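Local atomic coordinates of integral membrane indolylacetylinositol arabinosyltransferase EmbC (Mycolicibacterium smegmatis, PDB entry 7BVE), a protein that probably transfers arabinose residues into the arabinan of the mycobacterial cell wall, working from within the membrane, and binds the antituberculosis drug ethambutol. Residues S55-L60 with G185-L190; S506-T511 with K571-F576; E875-W880 with G892-F897. All blocks are in the same frame, centred on the assembly; numbering follows the deposited sequence.

Contact 1. Residues S55-L60 with G185-L190; sequences SVDAPL and GVFTDL
The backbones of S55-A58 and G185-T188 run in opposite directions, 168° apart, with the CA atoms of S55 and F187, V56 and V186, and D57 and G185 nearest each other, but only V56 and V186 form a bridge, one loose antiparallel hydrogen-bonded pair. Both segments belong to the concanavalin-like domain of the N-terminal part of the chain, a β-rich fold, yet the pairing here is slight: the short strand 56-57, whose parallel neighbour is 1051-1052, lies against a loop that runs between strands 171-175 and 201-203. One backbone hydrogen bond joins them, from V56 N to V186 O at 3.1 Å, and the same carbonyl oxygen is also met by the CA of S55 at 3.4 Å. At the G185 end, where the two chains come together backbone against backbone, A58 N lies 3.5 Å from G185 CA; the backbone angles of G185 are ones that suit glycine.

S55 supplies a polar link beside this bond. With chi1 at -58°, its OG is opposite its own carbonyl carbon and turned onto the neighbouring chain, where it accepts a hydrogen bond from T188 N at 3.2 Å over a bent path (141° at the hydrogen). The hydroxyl thus ties T188 N to the start of 55-60. The T188 hydroxyl is engaged elsewhere, with L91 O, while its CG2 rests beside S55 OG.

Apolar groups fill in around the backbone: V56 CG2 approaches V186 CB at 4.2 Å, and W47 packs on both valines. F187 also meets L1019 of helix 1016-1019 and the nearly perpendicular ring of Y1047. The F187 ring turns toward 55-57, where V56 O meets it obliquely, 3.5 Å from F187 CE1.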
ATOM      1  N   SER A  55      38.481  27.229  21.924  1.00 15.85           N
ATOM      2  CA  SER A  55      37.357  26.761  21.136  1.00 15.85           C
ATOM      3  C   SER A  55      36.057  27.341  21.673  1.00 15.85           C
ATOM      4  O   SER A  55      35.865  27.472  22.882  1.00 15.85           O
ATOM      5  CB  SER A  55      37.297  25.243  21.167  1.00 15.85           C
ATOM      6  OG  SER A  55      38.501  24.696  20.679  1.00 15.85           O
ATOM      7  N   VAL A  56      35.161  27.704  20.760  1.00 15.07           N
ATOM      8  CA  VAL A  56      33.848  28.208  21.145  1.00 15.07           C
ATOM      9  C   VAL A  56      32.805  27.245  20.610  1.00 15.07           C
ATOM     10  O   VAL A  56      33.144  26.243  19.979  1.00 15.07           O
ATOM     11  CB  VAL A  56      33.596  29.636  20.637  1.00 15.07           C
ATOM     12  CG1 VAL A  56      34.618  30.584  21.204  1.00 15.07           C
ATOM     13  CG2 VAL A  56      33.603  29.675  19.137  1.00 15.07           C
ATOM     14  N   ASP A  57      31.534  27.529  20.861  1.00 15.75           N
ATOM     15  CA  ASP A  57      30.469  26.594  20.521  1.00 15.75           C
ATOM     16  C   ASP A  57      29.257  27.394  20.069  1.00 15.75           C
ATOM     17  O   ASP A  57      28.551  27.969  20.898  1.00 15.75           O
ATOM     18  CB  ASP A  57      30.138  25.716  21.719  1.00 15.75           C
ATOM     19  CG  ASP A  57      29.430  24.457  21.331  1.00 15.75           C
ATOM     20  OD1 ASP A  57      29.160  24.277  20.132  1.00 15.75           O
ATOM     21  OD2 ASP A  57      29.164  23.631  22.224  1.00 15.75           O
ATOM     22  N   ALA A  58      29.011  27.427  18.760  1.00 15.07           N
ATOM     23  CA  ALA A  58      27.948  28.242  18.172  1.00 15.07           C
ATOM     24  C   ALA A  58      27.210  27.443  17.110  1.00 15.07           C
ATOM     25  O   ALA A  58      27.470  27.590  15.914  1.00 15.07           O
ATOM     26  CB  ALA A  58      28.527  29.524  17.578  1.00 15.07           C
ATOM     27  N   PRO A  59      26.265  26.591  17.511  1.00 15.07           N
ATOM     28  CA  PRO A  59      25.616  25.700  16.540  1.00 15.07           C
ATOM     29  C   PRO A  59      24.526  26.427  15.771  1.00 15.07           C
ATOM     30  O   PRO A  59      23.520  26.834  16.343  1.00 15.07           O
ATOM     31  CB  PRO A  59      25.036  24.591  17.416  1.00 15.07           C
ATOM     32  CG  PRO A  59      25.698  24.731  18.709  1.00 15.07           C
ATOM     33  CD  PRO A  59      25.956  26.172  18.881  1.00 15.07           C
ATOM     34  N   LEU A  60      24.713  26.555  14.467  1.00 15.07           N
ATOM     35  CA  LEU A  60      23.790  27.279  13.611  1.00 15.07           C
ATOM     36  C   LEU A  60      22.590  26.407  13.269  1.00 15.07           C
ATOM     37  O   LEU A  60      22.736  25.202  13.065  1.00 15.07           O
ATOM     38  CB  LEU A  60      24.506  27.740  12.344  1.00 15.07           C
ATOM     39  CG  LEU A  60      25.216  29.095  12.323  1.00 15.07           C
ATOM     40  CD1 LEU A  60      26.374  29.178  13.243  1.00 15.07           C
ATOM     41  CD2 LEU A  60      25.707  29.358  10.941  1.00 15.07           C
ATOM     42  N   GLY A 185      30.399  25.400  15.562  1.00 15.07           N
ATOM     43  CA  GLY A 185      31.314  26.048  16.477  1.00 15.07           C
ATOM     44  C   GLY A 185      32.637  26.242  15.786  1.00 15.07           C
ATOM     45  O   GLY A 185      32.737  25.919  14.610  1.00 15.07           O
ATOM     46  N   VAL A 186      33.649  26.774  16.457  1.00 15.07           N
ATOM     47  CA  VAL A 186      34.980  26.907  15.876  1.00 15.07           C
ATOM     48  C   VAL A 186      35.958  26.263  16.841  1.00 15.07           C
ATOM     49  O   VAL A 186      36.193  26.790  17.933  1.00 15.07           O
ATOM     50  CB  VAL A 186      35.361  28.365  15.601  1.00 15.07           C
ATOM     51  CG1 VAL A 186      36.774  28.446  15.076  1.00 15.07           C
ATOM     52  CG2 VAL A 186      34.410  28.996  14.609  1.00 15.07           C
ATOM     53  N   PHE A 187      36.534  25.135  16.444  1.00 15.07           N
ATOM     54  CA  PHE A 187      37.345  24.306  17.317  1.00 15.07           C
ATOM     55  C   PHE A 187      38.796  24.337  16.860  1.00 15.07           C
ATOM     56  O   PHE A 187      39.091  24.617  15.701  1.00 15.07           O
ATOM     57  CB  PHE A 187      36.825  22.874  17.319  1.00 15.07           C
ATOM     58  CG  PHE A 187      35.390  22.768  17.690  1.00 15.07           C
ATOM     59  CD1 PHE A 187      34.974  22.911  18.989  1.00 15.07           C
ATOM     60  CD2 PHE A 187      34.445  22.509  16.725  1.00 15.07           C
ATOM     61  CE1 PHE A 187      33.652  22.828  19.316  1.00 15.07           C
ATOM     62  CE2 PHE A 187      33.127  22.417  17.050  1.00 15.07           C
ATOM     63  CZ  PHE A 187      32.729  22.570  18.337  1.00 15.07           C
ATOM     64  N   THR A 188      39.706  24.049  17.783  1.00 15.09           N
ATOM     65  CA  THR A 188      41.134  24.105  17.494  1.00 15.09           C
ATOM     66  C   THR A 188      41.866  23.166  18.441  1.00 15.09           C
ATOM     67  O   THR A 188      41.270  22.580  19.348  1.00 15.09           O
ATOM     68  CB  THR A 188      41.666  25.527  17.623  1.00 15.09           C
ATOM     69  OG1 THR A 188      43.045  25.548  17.245  1.00 15.09           O
ATOM     70  CG2 THR A 188      41.548  25.997  19.039  1.00 15.09           C
ATOM     71  N   ASP A 189      43.177  23.021  18.222  1.00 21.54           N
ATOM     72  CA  ASP A 189      44.028  22.215  19.091  1.00 21.54           C
ATOM     73  C   ASP A 189      45.248  22.965  19.598  1.00 21.54           C
ATOM     74  O   ASP A 189      46.234  22.324  19.966  1.00 21.54           O
ATOM     75  CB  ASP A 189      44.510  20.935  18.399  1.00 21.54           C
ATOM     76  CG  ASP A 189      43.428  19.894  18.273  1.00 21.54           C
ATOM     77  OD1 ASP A 189      42.445  19.963  19.031  1.00 21.54           O
ATOM     78  OD2 ASP A 189      43.583  18.969  17.453  1.00 21.54           O
ATOM     79  N   LEU A 190      45.227  24.287  19.619  1.00 23.62           N
ATOM     80  CA  LEU A 190      46.338  25.045  20.167  1.00 23.62           C
ATOM     81  C   LEU A 190      45.927  25.677  21.491  1.00 23.62           C
ATOM     82  O   LEU A 190      44.763  25.634  21.891  1.00 23.62           O
ATOM     83  CB  LEU A 190      46.798  26.107  19.175  1.00 23.62           C
ATOM     84  CG  LEU A 190      47.279  25.589  17.825  1.00 23.62           C
ATOM     85  CD1 LEU A 190      47.688  26.742  16.955  1.00 23.62           C
ATOM     86  CD2 LEU A 190      48.419  24.632  18.006  1.00 23.62           C
TER

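Contact 2. Residues S506-T511 with K571-F576; sequences SRLFTT and KWTHHF
The six-membered ring of the W572 indole carries the guanidinium group of R507 over one face, in a cation-pi contact: R507 CZ is 4.4 Å from the ring centroid and 13° off its normal. The two planes are not stacked but inclined by 53°, so that NH1 leads, dipping toward the ring and meeting W572 CE3 at 3.4 Å. Further along the 571-576 loop, the CB of W572 in turn lies over the rings of H574, toward the rim, and of H575, above the centre.

R507 gets there from the last turn of helix 502-508 by a fully stretched side chain from CG to NE, reaching the loop before helix 582-592. On the way it passes the carbonyl of K571: R507 NH1 lies 2.8 Å from K571 O, at an angle too poor for a hydrogen bond, though the carbonyl probably still favours the positive charge. T573 flanks the base of the arginine, its OG1 3.9 Å from R507 CB. The T573 and L508 side chains cross at about a right angle, T573 CG2 3.8 Å from L508 CD1, an apolar contact that V523 of helix 517-539 continues on the leucine side.

Past the helix, T510 OG1 donates to R507 O at 2.9 Å. R504, one turn earlier, donates through NE to W572 O, so a second arginine of the same helix holds the loop backbone. The F509 ring meets that of H502 of the second subunit, their planes about 20° apart.

W572 lines the ethambutol pocket, with the drug about 4 Å from its side chain. The positive charge over the indole would draw its pi electrons toward R507, and probably helps fix the orientation of the ring that ethambutol touches.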
ATOM      1  N   SER A 506      -5.317   4.222   1.486  1.00 15.07           N
ATOM      2  CA  SER A 506      -4.508   3.035   1.709  1.00 15.07           C
ATOM      3  C   SER A 506      -4.044   2.962   3.154  1.00 15.07           C
ATOM      4  O   SER A 506      -3.908   1.872   3.713  1.00 15.07           O
ATOM      5  CB  SER A 506      -3.314   3.028   0.762  1.00 15.07           C
ATOM      6  OG  SER A 506      -3.740   2.960  -0.586  1.00 15.07           O
ATOM      7  N   ARG A 507      -3.786   4.115   3.773  1.00 15.07           N
ATOM      8  CA  ARG A 507      -3.423   4.145   5.184  1.00 15.07           C
ATOM      9  C   ARG A 507      -4.621   3.923   6.087  1.00 15.07           C
ATOM     10  O   ARG A 507      -4.452   3.457   7.215  1.00 15.07           O
ATOM     11  CB  ARG A 507      -2.761   5.471   5.546  1.00 15.07           C
ATOM     12  CG  ARG A 507      -1.406   5.659   4.931  1.00 15.07           C
ATOM     13  CD  ARG A 507      -0.790   6.993   5.293  1.00 15.07           C
ATOM     14  NE  ARG A 507       0.449   7.201   4.552  1.00 15.07           N
ATOM     15  CZ  ARG A 507       1.175   8.312   4.595  1.00 15.07           C
ATOM     16  NH1 ARG A 507       0.795   9.324   5.355  1.00 15.07           N
ATOM     17  NH2 ARG A 507       2.284   8.409   3.880  1.00 15.07           N
ATOM     18  N   LEU A 508      -5.826   4.263   5.628  1.00 15.07           N
ATOM     19  CA  LEU A 508      -7.019   3.981   6.420  1.00 15.07           C
ATOM     20  C   LEU A 508      -7.288   2.487   6.558  1.00 15.07           C
ATOM     21  O   LEU A 508      -7.908   2.069   7.538  1.00 15.07           O
ATOM     22  CB  LEU A 508      -8.227   4.677   5.796  1.00 15.07           C
ATOM     23  CG  LEU A 508      -9.587   4.647   6.490  1.00 15.07           C
ATOM     24  CD1 LEU A 508      -9.522   5.369   7.800  1.00 15.07           C
ATOM     25  CD2 LEU A 508     -10.644   5.248   5.610  1.00 15.07           C
ATOM     26  N   PHE A 509      -6.820   1.668   5.618  1.00 15.07           N
ATOM     27  CA  PHE A 509      -7.059   0.231   5.634  1.00 15.07           C
ATOM     28  C   PHE A 509      -5.819  -0.575   5.995  1.00 15.07           C
ATOM     29  O   PHE A 509      -5.667  -1.708   5.549  1.00 15.07           O
ATOM     30  CB  PHE A 509      -7.604  -0.238   4.292  1.00 15.07           C
ATOM     31  CG  PHE A 509      -9.025   0.133   4.065  1.00 15.07           C
ATOM     32  CD1 PHE A 509     -10.038  -0.613   4.633  1.00 15.07           C
ATOM     33  CD2 PHE A 509      -9.356   1.218   3.288  1.00 15.07           C
ATOM     34  CE1 PHE A 509     -11.345  -0.277   4.435  1.00 15.07           C
ATOM     35  CE2 PHE A 509     -10.662   1.561   3.086  1.00 15.07           C
ATOM     36  CZ  PHE A 509     -11.659   0.811   3.661  1.00 15.07           C
ATOM     37  N   THR A 510      -4.933  -0.021   6.804  1.00 15.07           N
ATOM     38  CA  THR A 510      -3.818  -0.788   7.330  1.00 15.07           C
ATOM     39  C   THR A 510      -4.228  -1.427   8.652  1.00 15.07           C
ATOM     40  O   THR A 510      -5.398  -1.420   9.034  1.00 15.07           O
ATOM     41  CB  THR A 510      -2.582   0.088   7.489  1.00 15.07           C
ATOM     42  OG1 THR A 510      -2.897   1.224   8.299  1.00 15.07           O
ATOM     43  CG2 THR A 510      -2.074   0.544   6.145  1.00 15.07           C
ATOM     44  N   THR A 511      -3.266  -2.006   9.357  1.00 19.62           N
ATOM     45  CA  THR A 511      -3.482  -2.598  10.673  1.00 19.62           C
ATOM     46  C   THR A 511      -2.477  -1.901  11.584  1.00 19.62           C
ATOM     47  O   THR A 511      -1.369  -2.391  11.812  1.00 19.62           O
ATOM     48  CB  THR A 511      -3.303  -4.119  10.628  1.00 19.62           C
ATOM     49  OG1 THR A 511      -4.199  -4.670   9.659  1.00 19.62           O
ATOM     50  CG2 THR A 511      -3.630  -4.741  11.953  1.00 19.62           C
ATOM     51  N   LYS A 571      -0.737  13.255   3.114  1.00 15.07           N
ATOM     52  CA  LYS A 571      -1.936  12.427   3.064  1.00 15.07           C
ATOM     53  C   LYS A 571      -1.981  11.603   4.342  1.00 15.07           C
ATOM     54  O   LYS A 571      -1.528  10.460   4.368  1.00 15.07           O
ATOM     55  CB  LYS A 571      -1.933  11.535   1.836  1.00 15.07           C
ATOM     56  CG  LYS A 571      -1.781  12.262   0.518  1.00 15.07           C
ATOM     57  CD  LYS A 571      -2.944  13.173   0.243  1.00 15.07           C
ATOM     58  CE  LYS A 571      -2.907  13.704  -1.168  1.00 15.07           C
ATOM     59  NZ  LYS A 571      -1.810  14.655  -1.402  1.00 15.07           N
ATOM     60  N   TRP A 572      -2.543  12.178   5.396  1.00 16.72           N
ATOM     61  CA  TRP A 572      -2.687  11.501   6.672  1.00 16.72           C
ATOM     62  C   TRP A 572      -4.150  11.191   6.940  1.00 16.72           C
ATOM     63  O   TRP A 572      -5.053  11.687   6.267  1.00 16.72           O
ATOM     64  CB  TRP A 572      -2.110  12.339   7.811  1.00 16.72           C
ATOM     65  CG  TRP A 572      -0.649  12.473   7.727  1.00 16.72           C
ATOM     66  CD1 TRP A 572       0.049  13.546   7.282  1.00 16.72           C
ATOM     67  CD2 TRP A 572       0.312  11.478   8.057  1.00 16.72           C
ATOM     68  NE1 TRP A 572       1.393  13.290   7.327  1.00 16.72           N
ATOM     69  CE2 TRP A 572       1.580  12.021   7.799  1.00 16.72           C
ATOM     70  CE3 TRP A 572       0.225  10.179   8.557  1.00 16.72           C
ATOM     71  CZ2 TRP A 572       2.749  11.314   8.024  1.00 16.72           C
ATOM     72  CZ3 TRP A 572       1.386   9.478   8.778  1.00 16.72           C
ATOM     73  CH2 TRP A 572       2.632  10.047   8.514  1.00 16.72           C
ATOM     74  N   THR A 573      -4.369  10.358   7.947  1.00 15.07           N
ATOM     75  CA  THR A 573      -5.703   9.893   8.287  1.00 15.07           C
ATOM     76  C   THR A 573      -6.397  10.826   9.272  1.00 15.07           C
ATOM     77  O   THR A 573      -7.624  10.947   9.244  1.00 15.07           O
ATOM     78  CB  THR A 573      -5.609   8.462   8.829  1.00 15.07           C
ATOM     79  OG1 THR A 573      -4.900   7.658   7.891  1.00 15.07           O
ATOM     80  CG2 THR A 573      -6.961   7.839   8.999  1.00 15.07           C
ATOM     81  N   HIS A 574      -5.644  11.556  10.087  1.00 15.13           N
ATOM     82  CA  HIS A 574      -6.249  12.524  10.998  1.00 15.13           C
ATOM     83  C   HIS A 574      -6.673  13.819  10.330  1.00 15.13           C
ATOM     84  O   HIS A 574      -7.078  14.741  11.036  1.00 15.13           O
ATOM     85  CB  HIS A 574      -5.316  12.841  12.166  1.00 15.13           C
ATOM     86  CG  HIS A 574      -3.933  13.217  11.756  1.00 15.13           C
ATOM     87  ND1 HIS A 574      -2.919  12.286  11.644  1.00 15.13           N
ATOM     88  CD2 HIS A 574      -3.383  14.403  11.416  1.00 15.13           C
ATOM     89  CE1 HIS A 574      -1.808  12.895  11.270  1.00 15.13           C
ATOM     90  NE2 HIS A 574      -2.067  14.173  11.119  1.00 15.13           N
ATOM     91  N   HIS A 575      -6.602  13.915   9.008  1.00 15.07           N
ATOM     92  CA  HIS A 575      -7.169  15.049   8.304  1.00 15.07           C
ATOM     93  C   HIS A 575      -8.655  14.889   8.050  1.00 15.07           C
ATOM     94  O   HIS A 575      -9.272  15.813   7.515  1.00 15.07           O
ATOM     95  CB  HIS A 575      -6.460  15.259   6.973  1.00 15.07           C
ATOM     96  CG  HIS A 575      -5.028  15.655   7.109  1.00 15.07           C
ATOM     97  ND1 HIS A 575      -4.175  15.731   6.034  1.00 15.07           N
ATOM     98  CD2 HIS A 575      -4.292  15.986   8.194  1.00 15.07           C
ATOM     99  CE1 HIS A 575      -2.976  16.094   6.449  1.00 15.07           C
ATOM    100  NE2 HIS A 575      -3.021  16.256   7.757  1.00 15.07           N
ATOM    101  N   PHE A 576      -9.242  13.743   8.397  1.00 15.07           N
ATOM    102  CA  PHE A 576     -10.683  13.572   8.295  1.00 15.07           C
ATOM    103  C   PHE A 576     -11.436  14.236   9.433  1.00 15.07           C
ATOM    104  O   PHE A 576     -12.667  14.214   9.427  1.00 15.07           O
ATOM    105  CB  PHE A 576     -11.065  12.094   8.259  1.00 15.07           C
ATOM    106  CG  PHE A 576     -10.740  11.401   6.972  1.00 15.07           C
ATOM    107  CD1 PHE A 576     -11.494  11.639   5.838  1.00 15.07           C
ATOM    108  CD2 PHE A 576      -9.736  10.453   6.909  1.00 15.07           C
ATOM    109  CE1 PHE A 576     -11.216  10.988   4.662  1.00 15.07           C
ATOM    110  CE2 PHE A 576      -9.461   9.795   5.735  1.00 15.07           C
ATOM    111  CZ  PHE A 576     -10.203  10.061   4.616  1.00 15.07           C
TER

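Contact 3. Residues E875-W880 with G892-F897; sequences EVEVQW and GGSITF
W880 has its CG between its own backbone N and carbonyl carbon (chi1 67°), and this folds the indole across onto G892-I895. In S894 the OG stands opposite the backbone N, at chi1 179°, and so extends to meet the carboxylate of E877. The indole lies flat on a glycine-rich backbone, with G893 CA over one face in a CH-pi contact, 3.6 Å from the centroid of the six-membered ring. Having no side chain, G893 lets the ring settle directly on the main chain. I895 N lies at the edge of the ring, 3.4 Å from W880 CZ3, and I895 CG2 adds an apolar contact, 3.6 Å from the same W880 CZ3.

These segments are antiparallel neighbours in the large β-sheet of the EmbC C-terminal domain, where 877-878 sits between strand 922-928 and 895-899, and 895-899 is followed by 907-912. They are connected through the short helix 883-887 rather than by a tight turn. V878 N donates to I895 O at 3.0 Å, while the return bond from I895 N to V878 O, at 3.5 Å, is weak, so the ladder is loose.

On the face of E877 and T896, the E877 carboxylate accepts a hydrogen bond through OE1 from S894 OG at 2.8 Å, the hydroxyl coming from well above the carboxylate plane, and E877 CG passes T896. The other face is apolar: V878 CB touches I895 CG1, and the V878 and F897 side chains cross at about a right angle, V878 CG2 3.6 Å from F897 CZ. V876 CG1 approaches the edge of that same ring, while L909 and A911 of strand 907-912 also pack against F897.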
ATOM      1  N   GLU A 875      16.420 -19.128  30.005  1.00 56.56           N
ATOM      2  CA  GLU A 875      17.853 -19.527  29.928  1.00 56.56           C
ATOM      3  C   GLU A 875      18.599 -19.108  31.202  1.00 56.56           C
ATOM      4  O   GLU A 875      19.373 -19.932  31.730  1.00 56.56           O
ATOM      5  CB  GLU A 875      18.509 -18.918  28.686  1.00 56.56           C
ATOM      6  CG  GLU A 875      17.729 -19.169  27.408  1.00 56.56           C
ATOM      7  CD  GLU A 875      18.461 -20.006  26.374  1.00 56.56           C
ATOM      8  OE1 GLU A 875      19.510 -19.547  25.878  1.00 56.56           O
ATOM      9  OE2 GLU A 875      17.982 -21.116  26.068  1.00 56.56           O
ATOM     10  N   VAL A 876      18.371 -17.876  31.668  1.00 45.50           N
ATOM     11  CA  VAL A 876      19.040 -17.338  32.846  1.00 45.50           C
ATOM     12  C   VAL A 876      18.047 -17.326  33.997  1.00 45.50           C
ATOM     13  O   VAL A 876      16.913 -16.861  33.841  1.00 45.50           O
ATOM     14  CB  VAL A 876      19.581 -15.923  32.574  1.00 45.50           C
ATOM     15  CG1 VAL A 876      20.386 -15.422  33.757  1.00 45.50           C
ATOM     16  CG2 VAL A 876      20.396 -15.896  31.303  1.00 45.50           C
ATOM     17  N   GLU A 877      18.457 -17.854  35.150  1.00 45.56           N
ATOM     18  CA  GLU A 877      17.572 -17.945  36.302  1.00 45.56           C
ATOM     19  C   GLU A 877      18.315 -17.516  37.557  1.00 45.56           C
ATOM     20  O   GLU A 877      19.534 -17.357  37.558  1.00 45.56           O
ATOM     21  CB  GLU A 877      17.030 -19.365  36.492  1.00 45.56           C
ATOM     22  CG  GLU A 877      16.137 -19.846  35.368  1.00 45.56           C
ATOM     23  CD  GLU A 877      15.611 -21.236  35.607  1.00 45.56           C
ATOM     24  OE1 GLU A 877      15.991 -21.842  36.629  1.00 45.56           O
ATOM     25  OE2 GLU A 877      14.832 -21.727  34.764  1.00 45.56           O
ATOM     26  N   VAL A 878      17.556 -17.324  38.630  1.00 42.23           N
ATOM     27  CA  VAL A 878      18.093 -17.006  39.946  1.00 42.23           C
ATOM     28  C   VAL A 878      17.805 -18.204  40.836  1.00 42.23           C
ATOM     29  O   VAL A 878      16.774 -18.858  40.674  1.00 42.23           O
ATOM     30  CB  VAL A 878      17.463 -15.712  40.517  1.00 42.23           C
ATOM     31  CG1 VAL A 878      18.055 -15.319  41.865  1.00 42.23           C
ATOM     32  CG2 VAL A 878      17.640 -14.584  39.557  1.00 42.23           C
ATOM     33  N   GLN A 879      18.718 -18.519  41.744  1.00 50.78           N
ATOM     34  CA  GLN A 879      18.555 -19.664  42.630  1.00 50.78           C
ATOM     35  C   GLN A 879      18.764 -19.179  44.061  1.00 50.78           C
ATOM     36  O   GLN A 879      19.905 -19.060  44.512  1.00 50.78           O
ATOM     37  CB  GLN A 879      19.542 -20.752  42.237  1.00 50.78           C
ATOM     38  CG  GLN A 879      19.280 -22.134  42.781  1.00 50.78           C
ATOM     39  CD  GLN A 879      20.271 -23.122  42.216  1.00 50.78           C
ATOM     40  OE1 GLN A 879      21.236 -22.736  41.564  1.00 50.78           O
ATOM     41  NE2 GLN A 879      20.019 -24.405  42.423  1.00 50.78           N
ATOM     42  N   TRP A 880      17.677 -18.899  44.779  1.00 46.29           N
ATOM     43  CA  TRP A 880      17.823 -18.345  46.117  1.00 46.29           C
ATOM     44  C   TRP A 880      17.815 -19.444  47.168  1.00 46.29           C
ATOM     45  O   TRP A 880      17.275 -20.528  46.963  1.00 46.29           O
ATOM     46  CB  TRP A 880      16.711 -17.348  46.440  1.00 46.29           C
ATOM     47  CG  TRP A 880      15.338 -17.931  46.566  1.00 46.29           C
ATOM     48  CD1 TRP A 880      14.759 -18.466  47.687  1.00 46.29           C
ATOM     49  CD2 TRP A 880      14.350 -17.999  45.542  1.00 46.29           C
ATOM     50  NE1 TRP A 880      13.484 -18.885  47.407  1.00 46.29           N
ATOM     51  CE2 TRP A 880      13.208 -18.609  46.094  1.00 46.29           C
ATOM     52  CE3 TRP A 880      14.325 -17.614  44.204  1.00 46.29           C
ATOM     53  CZ2 TRP A 880      12.049 -18.835  45.351  1.00 46.29           C
ATOM     54  CZ3 TRP A 880      13.186 -17.835  43.474  1.00 46.29           C
ATOM     55  CH2 TRP A 880      12.059 -18.442  44.043  1.00 46.29           C
ATOM     56  N   GLY A 892      16.300 -24.653  46.540  1.00 51.79           N
ATOM     57  CA  GLY A 892      15.533 -23.737  47.357  1.00 51.79           C
ATOM     58  C   GLY A 892      14.593 -22.805  46.624  1.00 51.79           C
ATOM     59  O   GLY A 892      13.703 -22.234  47.264  1.00 51.79           O
ATOM     60  N   GLY A 893      14.752 -22.615  45.319  1.00 47.79           N
ATOM     61  CA  GLY A 893      13.827 -21.780  44.577  1.00 47.79           C
ATOM     62  C   GLY A 893      14.417 -21.329  43.263  1.00 47.79           C
ATOM     63  O   GLY A 893      15.628 -21.387  43.039  1.00 47.79           O
ATOM     64  N   SER A 894      13.527 -20.863  42.386  1.00 46.65           N
ATOM     65  CA  SER A 894      13.924 -20.431  41.051  1.00 46.65           C
ATOM     66  C   SER A 894      12.919 -19.433  40.488  1.00 46.65           C
ATOM     67  O   SER A 894      11.726 -19.738  40.401  1.00 46.65           O
ATOM     68  CB  SER A 894      14.051 -21.634  40.114  1.00 46.65           C
ATOM     69  OG  SER A 894      14.404 -21.226  38.805  1.00 46.65           O
ATOM     70  N   ILE A 895      13.405 -18.250  40.104  1.00 39.85           N
ATOM     71  CA  ILE A 895      12.639 -17.298  39.306  1.00 39.85           C
ATOM     72  C   ILE A 895      13.406 -16.994  38.031  1.00 39.85           C
ATOM     73  O   ILE A 895      14.611 -17.239  37.931  1.00 39.85           O
ATOM     74  CB  ILE A 895      12.331 -15.977  40.043  1.00 39.85           C
ATOM     75  CG1 ILE A 895      13.614 -15.376  40.630  1.00 39.85           C
ATOM     76  CG2 ILE A 895      11.202 -16.158  41.043  1.00 39.85           C
ATOM     77  CD1 ILE A 895      13.462 -13.964  41.139  1.00 39.85           C
ATOM     78  N   THR A 896      12.701 -16.431  37.063  1.00 38.61           N
ATOM     79  CA  THR A 896      13.250 -16.173  35.745  1.00 38.61           C
ATOM     80  C   THR A 896      13.201 -14.677  35.455  1.00 38.61           C
ATOM     81  O   THR A 896      12.225 -13.998  35.782  1.00 38.61           O
ATOM     82  CB  THR A 896      12.460 -16.948  34.689  1.00 38.61           C
ATOM     83  OG1 THR A 896      12.379 -18.321  35.080  1.00 38.61           O
ATOM     84  CG2 THR A 896      13.148 -16.885  33.342  1.00 38.61           C
ATOM     85  N   PHE A 897      14.268 -14.159  34.856  1.00 26.12           N
ATOM     86  CA  PHE A 897      14.280 -12.771  34.433  1.00 26.12           C
ATOM     87  C   PHE A 897      13.386 -12.559  33.223  1.00 26.12           C
ATOM     88  O   PHE A 897      13.185 -13.460  32.404  1.00 26.12           O
ATOM     89  CB  PHE A 897      15.688 -12.310  34.088  1.00 26.12           C
ATOM     90  CG  PHE A 897      16.571 -12.154  35.264  1.00 26.12           C
ATOM     91  CD1 PHE A 897      16.372 -11.115  36.145  1.00 26.12           C
ATOM     92  CD2 PHE A 897      17.633 -13.000  35.464  1.00 26.12           C
ATOM     93  CE1 PHE A 897      17.185 -10.945  37.228  1.00 26.12           C
ATOM     94  CE2 PHE A 897      18.459 -12.827  36.542  1.00 26.12           C
ATOM     95  CZ  PHE A 897      18.229 -11.793  37.427  1.00 26.12           C
TER

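Overall arrangement
The three contacts lie one after another along the chain, each in a different family region, and none touches another. Contact 2 lies beside a predicted transmembrane helix, its centre about 16 Å from that of the chain, and adjoins the drug: W572 shares the ethambutol pocket with D279 and R383 of the same region and with W965 and V1004 from the C-terminal region. The centres of contacts 1 and 3 each lie about 46 Å from that of contact 2, and about 53 Å from each other, so both are far from contact 2. Contact 1 nevertheless meets the C-terminal region through Y1047 and L1019. Contact 3, wholly within that region, has the V876 side chain about 13 Å from a calcium ion.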